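Local coordinates for soluble lytic murein transglycosylase (Pseudomonas aeruginosa, PDB 5OHU), which probably cleaves the glycan strands of peptidoglycan by a lytic transglycosylase reaction, taking part in exolytic and endolytic turnover of the bacterial cell wall, at residues A457-S460 / I461-Q465; R434-R438 / D439-A443; D468-D471 / I472-M476. All blocks are in the same frame, centred on the assembly; numbering follows the deposited sequence.

Interaction 1. Residues A457-S460 / I461-Q465; sequences AIRS and ISQAQ
Ser-462 folds back along the last turns of helix 454-463 and plants its hydroxyl on the carbonyl of Ile-458, one turn earlier: OG to Ile-458 O is 2.7 Å, with the serine as donor. The same carbonyl oxygen also takes the backbone N-H of Ser-462, N to O 2.9 Å, and the two donors reach it from opposite faces of the carbonyl plane. A chi1 of -62° sets OG beside the serine's own backbone N, which is what lets it swing back to this oxygen. Ile-461 CG2 also lies against that same oxygen, at 3.3 Å.

Arg-459 and Gln-463 form the next i to i+4 pair round the helix. Their side chains meet at a slant, the arginine extended from CG to NE. Gln-463 OE1 lies 3.8 Å from Arg-459 CG and no closer to the guanidinium, so it meets the arginine's aliphatic part; the guanidinium and amide planes are turned 72° apart. The charged end of Arg-459 makes a cation-pi contact with Tyr-430. Ser-460 OG is hydrogen-bonded to Gln-444 of helix 438-450.

Main-chain bonds from Ile-461 N to Ala-457 O and from Ala-464 N to Ser-460 O flank the Ile-458 pair. The helix then finishes in a Schellman motif: Gln-465 takes a positive phi, and its N bonds back to Ser-462 O at 2.9 Å. At this helix C-terminus in the L domain, Ile-458 O is gripped by two donors from one residue, and the serine hydroxyl spends its proton inside the turn.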
ATOM      1  N   ALA A 457       2.362  -8.993 -15.885  1.00 20.48           N
ATOM      2  CA  ALA A 457       3.500  -8.460 -16.623  1.00 27.30           C
ATOM      3  C   ALA A 457       3.906  -7.087 -16.098  1.00 31.77           C
ATOM      4  O   ALA A 457       5.096  -6.832 -15.865  1.00 28.93           O
ATOM      5  CB  ALA A 457       3.166  -8.398 -18.114  1.00 20.30           C
ATOM      6  N   ILE A 458       2.929  -6.193 -15.904  1.00 26.73           N
ATOM      7  CA  ILE A 458       3.210  -4.868 -15.348  1.00 24.30           C
ATOM      8  C   ILE A 458       3.831  -4.993 -13.960  1.00 30.66           C
ATOM      9  O   ILE A 458       4.795  -4.293 -13.625  1.00 31.28           O
ATOM     10  CB  ILE A 458       1.916  -4.029 -15.313  1.00 24.26           C
ATOM     11  CG1 ILE A 458       1.528  -3.561 -16.726  1.00 26.55           C
ATOM     12  CG2 ILE A 458       2.046  -2.853 -14.321  1.00 17.05           C
ATOM     13  CD1 ILE A 458       0.076  -3.117 -16.854  1.00 28.80           C
ATOM     14  N   ARG A 459       3.283  -5.887 -13.132  1.00 33.22           N
ATOM     15  CA  ARG A 459       3.804  -6.089 -11.784  1.00 40.94           C
ATOM     16  C   ARG A 459       5.268  -6.538 -11.812  1.00 36.47           C
ATOM     17  O   ARG A 459       6.106  -6.005 -11.079  1.00 32.35           O
ATOM     18  CB  ARG A 459       2.919  -7.098 -11.053  1.00 42.04           C
ATOM     19  CG  ARG A 459       3.244  -7.332  -9.599  1.00 50.06           C
ATOM     20  CD  ARG A 459       2.222  -8.293  -9.010  1.00 56.87           C
ATOM     21  NE  ARG A 459       2.648  -8.859  -7.735  1.00 64.43           N
ATOM     22  CZ  ARG A 459       2.326  -8.357  -6.549  1.00 67.59           C
ATOM     23  NH1 ARG A 459       1.569  -7.268  -6.467  1.00 69.44           N
ATOM     24  NH2 ARG A 459       2.761  -8.945  -5.441  1.00 65.77           N
ATOM     25  N   SER A 460       5.601  -7.495 -12.681  1.00 33.45           N
ATOM     26  CA  SER A 460       6.969  -8.005 -12.723  1.00 41.28           C
ATOM     27  C   SER A 460       7.940  -6.941 -13.217  1.00 32.28           C
ATOM     28  O   SER A 460       8.988  -6.705 -12.605  1.00 25.94           O
ATOM     29  CB  SER A 460       7.049  -9.242 -13.619  1.00 43.20           C
ATOM     30  OG  SER A 460       6.349 -10.324 -13.050  1.00 53.40           O
ATOM     31  N   ILE A 461       7.613  -6.302 -14.343  1.00 29.70           N
ATOM     32  CA  ILE A 461       8.510  -5.319 -14.934  1.00 33.74           C
ATOM     33  C   ILE A 461       8.676  -4.121 -14.010  1.00 34.30           C
ATOM     34  O   ILE A 461       9.717  -3.454 -14.027  1.00 35.75           O
ATOM     35  CB  ILE A 461       8.000  -4.902 -16.329  1.00 35.19           C
ATOM     36  CG1 ILE A 461       9.105  -4.201 -17.106  1.00 37.12           C
ATOM     37  CG2 ILE A 461       6.780  -3.993 -16.241  1.00 25.30           C
ATOM     38  CD1 ILE A 461       9.623  -5.039 -18.232  1.00 35.15           C
ATOM     39  N   SER A 462       7.670  -3.839 -13.179  1.00 33.26           N
ATOM     40  CA  SER A 462       7.814  -2.759 -12.209  1.00 35.69           C
ATOM     41  C   SER A 462       8.739  -3.164 -11.069  1.00 39.69           C
ATOM     42  O   SER A 462       9.565  -2.359 -10.626  1.00 46.25           O
ATOM     43  CB  SER A 462       6.442  -2.336 -11.685  1.00 36.35           C
ATOM     44  OG  SER A 462       5.656  -1.835 -12.756  1.00 38.45           O
ATOM     45  N   GLN A 463       8.626  -4.406 -10.585  1.00 34.94           N
ATOM     46  CA  GLN A 463       9.574  -4.877  -9.579  1.00 44.85           C
ATOM     47  C   GLN A 463      10.996  -4.794 -10.108  1.00 44.55           C
ATOM     48  O   GLN A 463      11.922  -4.420  -9.378  1.00 47.74           O
ATOM     49  CB  GLN A 463       9.262  -6.315  -9.161  1.00 50.13           C
ATOM     50  CG  GLN A 463       7.954  -6.542  -8.427  1.00 55.84           C
ATOM     51  CD  GLN A 463       7.693  -8.029  -8.175  1.00 61.87           C
ATOM     52  OE1 GLN A 463       6.697  -8.591  -8.640  1.00 60.24           O
ATOM     53  NE2 GLN A 463       8.601  -8.672  -7.447  1.00 58.26           N
ATOM     54  N   ALA A 464      11.184  -5.135 -11.382  1.00 39.47           N
ATOM     55  CA  ALA A 464      12.497  -5.085 -12.006  1.00 35.65           C
ATOM     56  C   ALA A 464      12.977  -3.661 -12.256  1.00 51.99           C
ATOM     57  O   ALA A 464      14.147  -3.474 -12.614  1.00 56.47           O
ATOM     58  CB  ALA A 464      12.465  -5.855 -13.320  1.00 30.36           C
ATOM     59  N   GLN A 465      12.104  -2.664 -12.087  1.00 43.65           N
ATOM     60  CA  GLN A 465      12.453  -1.261 -12.304  1.00 49.45           C
ATOM     61  C   GLN A 465      12.998  -1.039 -13.712  1.00 44.59           C
ATOM     62  O   GLN A 465      13.920  -0.251 -13.927  1.00 46.98           O
ATOM     63  CB  GLN A 465      13.441  -0.767 -11.246  1.00 57.90           C
ATOM     64  CG  GLN A 465      12.890  -0.831  -9.827  1.00 57.62           C
ATOM     65  CD  GLN A 465      13.466   0.235  -8.926  1.00 62.25           C
ATOM     66  OE1 GLN A 465      13.331   1.430  -9.191  1.00 67.67           O
ATOM     67  NE2 GLN A 465      14.112  -0.190  -7.849  1.00 64.51           N
TER

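Interaction 2. Residues R434-R438 / D439-A443; sequences RLFDR and DELIA
Asp-437 and Glu-440 are brought together by two complementary torsions: the aspartate holds CG between its backbone N and carbonyl carbon (chi1 70°), while the glutamate turns CG back beside its own N (chi1 -71°). The result is a capping box at the start of helix 438-450, with Asp-437 as N-cap. Glu-440 N donates to Asp-437 OD1 at 3.0 Å, meeting that oxygen nearly along its C-O axis. In return, Asp-437 N donates to Glu-440 OE1, also at 3.0 Å and almost straight, OE1 accepting with its anti lone pair, the one facing away from the other carboxylate oxygen.

The price is a close approach of two acceptors, Asp-437 OD1 and Glu-440 OE1, at 3.1 Å. The carboxylate planes are 62° apart, and the N-terminal end of the helix would be expected to ease the charge gathered there.

Phe-436 packs just ahead of the cap. Its CB sits 3.8 Å from Glu-440 CB and the two side chains cross at about a right angle, while Leu-441 CD2 comes in at the ring edge, 3.7 Å from Phe-436 CB. The first helical turn closes with Leu-441 N bonded to Asp-437 O. One residue on, Ile-442 N bonds to Arg-438 O, and Ile-442 CD1 lies over one face of the Arg-438 guanidinium, offset toward its rim and 4.2 Å above the plane.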
ATOM      1  N   ARG A 434       8.646 -13.333  -5.784  1.00 51.01           N
ATOM      2  CA  ARG A 434       9.227 -12.840  -4.538  1.00 50.08           C
ATOM      3  C   ARG A 434      10.692 -13.222  -4.375  1.00 48.05           C
ATOM      4  O   ARG A 434      11.361 -12.684  -3.488  1.00 61.93           O
ATOM      5  CB  ARG A 434       8.413 -13.333  -3.331  1.00 49.62           C
ATOM      6  CG  ARG A 434       7.067 -12.618  -3.166  1.00 61.71           C
ATOM      7  CD  ARG A 434       5.940 -13.584  -2.973  1.00 71.50           C
ATOM      8  NE  ARG A 434       5.635 -13.851  -1.565  1.00 74.68           N
ATOM      9  CZ  ARG A 434       4.538 -14.474  -1.138  1.00 75.06           C
ATOM     10  NH1 ARG A 434       3.630 -14.893  -2.013  1.00 68.78           N
ATOM     11  NH2 ARG A 434       4.358 -14.666   0.163  1.00 76.20           N
ATOM     12  N   LEU A 435      11.214 -14.129  -5.194  1.00 41.21           N
ATOM     13  CA  LEU A 435      12.622 -14.483  -5.115  1.00 42.09           C
ATOM     14  C   LEU A 435      13.405 -14.219  -6.393  1.00 51.66           C
ATOM     15  O   LEU A 435      14.636 -14.311  -6.361  1.00 61.58           O
ATOM     16  CB  LEU A 435      12.784 -15.962  -4.731  1.00 39.05           C
ATOM     17  CG  LEU A 435      12.104 -16.413  -3.434  1.00 42.00           C
ATOM     18  CD1 LEU A 435      12.152 -17.927  -3.316  1.00 40.83           C
ATOM     19  CD2 LEU A 435      12.734 -15.752  -2.209  1.00 35.96           C
ATOM     20  N   PHE A 436      12.750 -13.893  -7.504  1.00 49.58           N
ATOM     21  CA  PHE A 436      13.466 -13.680  -8.756  1.00 50.80           C
ATOM     22  C   PHE A 436      14.358 -12.441  -8.678  1.00 44.97           C
ATOM     23  O   PHE A 436      14.053 -11.468  -7.980  1.00 36.87           O
ATOM     24  CB  PHE A 436      12.483 -13.521  -9.920  1.00 48.70           C
ATOM     25  CG  PHE A 436      11.839 -14.802 -10.364  1.00 46.26           C
ATOM     26  CD1 PHE A 436      12.240 -16.026  -9.838  1.00 44.17           C
ATOM     27  CD2 PHE A 436      10.839 -14.781 -11.329  1.00 40.49           C
ATOM     28  CE1 PHE A 436      11.647 -17.208 -10.268  1.00 45.66           C
ATOM     29  CE2 PHE A 436      10.239 -15.958 -11.764  1.00 46.13           C
ATOM     30  CZ  PHE A 436      10.643 -17.174 -11.231  1.00 49.30           C
ATOM     31  N   ASP A 437      15.472 -12.477  -9.414  1.00 46.78           N
ATOM     32  CA  ASP A 437      16.307 -11.291  -9.532  1.00 51.47           C
ATOM     33  C   ASP A 437      15.843 -10.450 -10.726  1.00 50.59           C
ATOM     34  O   ASP A 437      14.858 -10.772 -11.398  1.00 47.73           O
ATOM     35  CB  ASP A 437      17.795 -11.664  -9.608  1.00 49.04           C
ATOM     36  CG  ASP A 437      18.189 -12.350 -10.910  1.00 56.50           C
ATOM     37  OD1 ASP A 437      17.339 -12.543 -11.798  1.00 54.52           O
ATOM     38  OD2 ASP A 437      19.386 -12.686 -11.052  1.00 63.39           O
ATOM     39  N   ARG A 438      16.572  -9.363 -10.997  1.00 48.59           N
ATOM     40  CA  ARG A 438      16.102  -8.360 -11.951  1.00 45.29           C
ATOM     41  C   ARG A 438      15.924  -8.950 -13.343  1.00 46.66           C
ATOM     42  O   ARG A 438      14.876  -8.770 -13.973  1.00 44.87           O
ATOM     43  CB  ARG A 438      17.063  -7.171 -11.989  1.00 45.48           C
ATOM     44  CG  ARG A 438      16.517  -5.966 -12.759  1.00 51.27           C
ATOM     45  CD  ARG A 438      17.379  -4.726 -12.557  1.00 54.35           C
ATOM     46  NE  ARG A 438      16.812  -3.551 -13.213  1.00 61.41           N
ATOM     47  CZ  ARG A 438      17.096  -3.182 -14.458  1.00 68.11           C
ATOM     48  NH1 ARG A 438      17.943  -3.900 -15.184  1.00 75.34           N
ATOM     49  NH2 ARG A 438      16.536  -2.098 -14.979  1.00 62.25           N
ATOM     50  N   ASP A 439      16.940  -9.662 -13.840  1.00 48.54           N
ATOM     51  CA  ASP A 439      16.850 -10.247 -15.176  1.00 49.17           C
ATOM     52  C   ASP A 439      15.725 -11.267 -15.254  1.00 48.06           C
ATOM     53  O   ASP A 439      15.019 -11.352 -16.266  1.00 42.40           O
ATOM     54  CB  ASP A 439      18.177 -10.901 -15.560  1.00 63.64           C
ATOM     55  CG  ASP A 439      19.371 -10.009 -15.293  1.00 75.85           C
ATOM     56  OD1 ASP A 439      19.510  -9.524 -14.148  1.00 81.85           O
ATOM     57  OD2 ASP A 439      20.172  -9.792 -16.229  1.00 77.77           O
ATOM     58  N   GLU A 440      15.548 -12.059 -14.196  1.00 50.40           N
ATOM     59  CA  GLU A 440      14.486 -13.054 -14.187  1.00 51.55           C
ATOM     60  C   GLU A 440      13.119 -12.387 -14.158  1.00 40.34           C
ATOM     61  O   GLU A 440      12.204 -12.784 -14.888  1.00 33.86           O
ATOM     62  CB  GLU A 440      14.669 -13.991 -12.995  1.00 56.09           C
ATOM     63  CG  GLU A 440      15.853 -14.941 -13.133  1.00 60.35           C
ATOM     64  CD  GLU A 440      16.139 -15.708 -11.854  1.00 69.02           C
ATOM     65  OE1 GLU A 440      16.011 -15.122 -10.753  1.00 70.10           O
ATOM     66  OE2 GLU A 440      16.490 -16.902 -11.952  1.00 77.30           O
ATOM     67  N   LEU A 441      12.967 -11.366 -13.313  1.00 35.64           N
ATOM     68  CA  LEU A 441      11.733 -10.594 -13.287  1.00 40.70           C
ATOM     69  C   LEU A 441      11.377 -10.069 -14.672  1.00 39.08           C
ATOM     70  O   LEU A 441      10.206 -10.088 -15.070  1.00 30.74           O
ATOM     71  CB  LEU A 441      11.870  -9.433 -12.303  1.00 42.65           C
ATOM     72  CG  LEU A 441      11.871  -9.793 -10.823  1.00 38.89           C
ATOM     73  CD1 LEU A 441      12.149  -8.550 -10.026  1.00 34.68           C
ATOM     74  CD2 LEU A 441      10.538 -10.411 -10.413  1.00 30.25           C
ATOM     75  N   ILE A 442      12.380  -9.598 -15.418  1.00 35.91           N
ATOM     76  CA  ILE A 442      12.150  -9.101 -16.769  1.00 37.40           C
ATOM     77  C   ILE A 442      11.685 -10.233 -17.682  1.00 40.83           C
ATOM     78  O   ILE A 442      10.726 -10.077 -18.450  1.00 36.83           O
ATOM     79  CB  ILE A 442      13.422  -8.408 -17.302  1.00 35.77           C
ATOM     80  CG1 ILE A 442      13.587  -7.021 -16.664  1.00 35.42           C
ATOM     81  CG2 ILE A 442      13.384  -8.295 -18.810  1.00 34.43           C
ATOM     82  CD1 ILE A 442      14.993  -6.486 -16.716  1.00 28.43           C
ATOM     83  N   ALA A 443      12.336 -11.396 -17.593  1.00 40.13           N
ATOM     84  CA  ALA A 443      11.897 -12.545 -18.376  1.00 40.99           C
ATOM     85  C   ALA A 443      10.468 -12.944 -18.021  1.00 39.81           C
ATOM     86  O   ALA A 443       9.658 -13.235 -18.912  1.00 33.59           O
ATOM     87  CB  ALA A 443      12.853 -13.719 -18.168  1.00 42.24           C
TER

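Interaction 3. Residues D468-D471 / I472-M476; sequences DDLD and IRFPM
Asp-469 and Ile-472 make the polar grip on this short helical turn. Ile-472 N donates to Asp-469 OD1 at 3.0 Å, a nearly straight N-H pointing at the oxygen from above the carboxylate plane. With CG anti to its own backbone N (chi1 -168°), the aspartate carries its carboxylate to the N-H of Ile-472, where it also lies against the isoleucine side chain: OD1 is 3.7 Å from Ile-472 CG1. Two backbone bonds follow, Arg-473 N to Asp-469 O at 3.2 Å and a weak, bent one from Phe-474 N to Leu-470 O.

Asp-469 is thus the N-cap of helix 470-473, a single weakly bonded turn falling in the chain between helix 454-463 and helix 479-488. In the first part of that turn, Asp-471 OD1 makes a salt bridge with Lys-624 and accepts a hydrogen bond from Asn-391.

The apolar contacts lie on another side of the turn. Leu-470 and Phe-474 run side by side, pointing the same way, and Leu-470 CD2 meets the phenylalanine ring at its edge, in the ring plane, 3.7 Å from Phe-474 CE2. Both side chains also touch Ile-620 of helix 605-624, and the phenyl ring meets Tyr-621 edge-to-face.

The Arg-473 chain bends at chi3 (63°), and Phe-474 CE2, at the ring's rim, stands 3.9 Å above the guanidinium plane, over its centre. Leu-470 CD2 touches the same group obliquely, 3.9 Å from Arg-473 NH1, and that nitrogen is hydrogen-bonded to the carbonyl oxygen of Trp-467.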
ATOM      1  N   ASP A 468      11.680   1.180 -19.579  1.00 33.04           N
ATOM      2  CA  ASP A 468      11.737   1.529 -20.994  1.00 38.42           C
ATOM      3  C   ASP A 468      10.870   0.644 -21.881  1.00 35.78           C
ATOM      4  O   ASP A 468      10.765   0.920 -23.082  1.00 37.87           O
ATOM      5  CB  ASP A 468      13.183   1.482 -21.488  1.00 56.84           C
ATOM      6  CG  ASP A 468      14.112   2.306 -20.630  1.00 68.91           C
ATOM      7  OD1 ASP A 468      13.621   2.982 -19.701  1.00 63.52           O
ATOM      8  OD2 ASP A 468      15.334   2.280 -20.883  1.00 80.35           O
ATOM      9  N   ASP A 469      10.240  -0.398 -21.346  1.00 29.64           N
ATOM     10  CA  ASP A 469       9.382  -1.254 -22.164  1.00 35.43           C
ATOM     11  C   ASP A 469       7.958  -0.734 -22.041  1.00 36.34           C
ATOM     12  O   ASP A 469       7.235  -1.070 -21.099  1.00 33.54           O
ATOM     13  CB  ASP A 469       9.483  -2.717 -21.749  1.00 37.52           C
ATOM     14  CG  ASP A 469       8.833  -3.655 -22.760  1.00 47.20           C
ATOM     15  OD1 ASP A 469       7.809  -3.270 -23.364  1.00 44.07           O
ATOM     16  OD2 ASP A 469       9.347  -4.781 -22.947  1.00 54.39           O
ATOM     17  N   LEU A 470       7.550   0.072 -23.014  1.00 38.50           N
ATOM     18  CA  LEU A 470       6.246   0.709 -22.993  1.00 31.51           C
ATOM     19  C   LEU A 470       5.155  -0.155 -23.607  1.00 38.36           C
ATOM     20  O   LEU A 470       3.972   0.165 -23.457  1.00 41.09           O
ATOM     21  CB  LEU A 470       6.333   2.056 -23.705  1.00 29.34           C
ATOM     22  CG  LEU A 470       7.334   3.032 -23.068  1.00 29.55           C
ATOM     23  CD1 LEU A 470       7.208   4.416 -23.720  1.00 32.70           C
ATOM     24  CD2 LEU A 470       7.083   3.162 -21.563  1.00 24.43           C
ATOM     25  N   ASP A 471       5.520  -1.239 -24.293  1.00 37.21           N
ATOM     26  CA  ASP A 471       4.514  -2.205 -24.710  1.00 38.57           C
ATOM     27  C   ASP A 471       3.968  -2.960 -23.504  1.00 40.23           C
ATOM     28  O   ASP A 471       2.749  -3.087 -23.334  1.00 39.43           O
ATOM     29  CB  ASP A 471       5.103  -3.164 -25.746  1.00 50.32           C
ATOM     30  CG  ASP A 471       5.236  -2.523 -27.130  1.00 67.73           C
ATOM     31  OD1 ASP A 471       5.197  -1.273 -27.219  1.00 68.59           O
ATOM     32  OD2 ASP A 471       5.384  -3.266 -28.125  1.00 72.92           O
ATOM     33  N   ILE A 472       4.856  -3.437 -22.632  1.00 30.33           N
ATOM     34  CA  ILE A 472       4.389  -4.168 -21.461  1.00 28.25           C
ATOM     35  C   ILE A 472       3.749  -3.218 -20.463  1.00 22.95           C
ATOM     36  O   ILE A 472       2.687  -3.511 -19.911  1.00 33.02           O
ATOM     37  CB  ILE A 472       5.537  -4.967 -20.821  1.00 29.67           C
ATOM     38  CG1 ILE A 472       6.002  -6.086 -21.757  1.00 30.20           C
ATOM     39  CG2 ILE A 472       5.086  -5.554 -19.485  1.00 33.50           C
ATOM     40  CD1 ILE A 472       6.898  -7.091 -21.078  1.00 34.89           C
ATOM     41  N   ARG A 473       4.365  -2.058 -20.229  1.00 21.15           N
ATOM     42  CA  ARG A 473       3.848  -1.166 -19.201  1.00 28.73           C
ATOM     43  C   ARG A 473       2.532  -0.513 -19.598  1.00 33.91           C
ATOM     44  O   ARG A 473       1.806  -0.038 -18.716  1.00 32.78           O
ATOM     45  CB  ARG A 473       4.882  -0.089 -18.856  1.00 24.86           C
ATOM     46  CG  ARG A 473       6.077  -0.595 -18.023  1.00 28.28           C
ATOM     47  CD  ARG A 473       7.009   0.554 -17.619  1.00 30.60           C
ATOM     48  NE  ARG A 473       6.334   1.516 -16.746  1.00 31.48           N
ATOM     49  CZ  ARG A 473       6.525   2.830 -16.791  1.00 31.72           C
ATOM     50  NH1 ARG A 473       7.366   3.341 -17.678  1.00 26.95           N
ATOM     51  NH2 ARG A 473       5.859   3.633 -15.959  1.00 30.61           N
ATOM     52  N   PHE A 474       2.197  -0.481 -20.888  1.00 31.87           N
ATOM     53  CA  PHE A 474       1.023   0.246 -21.373  1.00 22.53           C
ATOM     54  C   PHE A 474       0.271  -0.588 -22.409  1.00 23.89           C
ATOM     55  O   PHE A 474       0.334  -0.343 -23.615  1.00 21.76           O
ATOM     56  CB  PHE A 474       1.441   1.624 -21.893  1.00 22.19           C
ATOM     57  CG  PHE A 474       2.045   2.463 -20.813  1.00 28.12           C
ATOM     58  CD1 PHE A 474       1.238   2.959 -19.801  1.00 26.71           C
ATOM     59  CD2 PHE A 474       3.416   2.651 -20.725  1.00 33.82           C
ATOM     60  CE1 PHE A 474       1.770   3.685 -18.750  1.00 25.21           C
ATOM     61  CE2 PHE A 474       3.963   3.390 -19.667  1.00 28.32           C
ATOM     62  CZ  PHE A 474       3.136   3.897 -18.678  1.00 22.07           C
ATOM     63  N   PRO A 475      -0.484  -1.576 -21.942  1.00 24.04           N
ATOM     64  CA  PRO A 475      -1.251  -2.410 -22.870  1.00 28.68           C
ATOM     65  C   PRO A 475      -2.328  -1.617 -23.600  1.00 31.30           C
ATOM     66  O   PRO A 475      -2.811  -0.578 -23.131  1.00 25.34           O
ATOM     67  CB  PRO A 475      -1.878  -3.473 -21.956  1.00 28.08           C
ATOM     68  CG  PRO A 475      -1.674  -2.990 -20.556  1.00 24.47           C
ATOM     69  CD  PRO A 475      -0.489  -2.101 -20.568  1.00 20.32           C
ATOM     70  N   MET A 476      -2.735  -2.155 -24.761  1.00 27.48           N
ATOM     71  CA  MET A 476      -3.713  -1.510 -25.634  1.00 27.49           C
ATOM     72  C   MET A 476      -4.949  -2.369 -25.859  1.00 32.94           C
ATOM     73  O   MET A 476      -5.614  -2.218 -26.888  1.00 39.72           O
ATOM     74  CB  MET A 476      -3.079  -1.172 -26.982  1.00 26.41           C
ATOM     75  CG  MET A 476      -1.894  -0.233 -26.895  1.00 38.62           C
ATOM     76  SD  MET A 476      -2.444   1.468 -26.709  1.00 43.29           S
ATOM     77  CE  MET A 476      -3.141   1.787 -28.325  1.00 44.81           C
TER

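From the N terminus, interaction 2 comes first, where the loop after helix 422-433 turns into helix 438-450. Interaction 1 follows at the C-terminal end of the next helix, 454-463, and interaction 3 at the short turn 470-473. All three are local and run in series; none nests in or crosses another. Interactions 2 and 1 lie about 9 Å apart between centres and touch through Leu-441, Ile-442 and weak bonds from Arg-438 to the carbonyls of Ala-464 and Gln-465. Interaction 1 meets interaction 3 where Ala-457, Ile-458 and Ile-461 pack on Ile-472, Arg-473 and Pro-475. Interactions 2 and 3 do not touch, although helix 438-450 also packs on Ile-472, while 470-473 reaches on to helix 605-624.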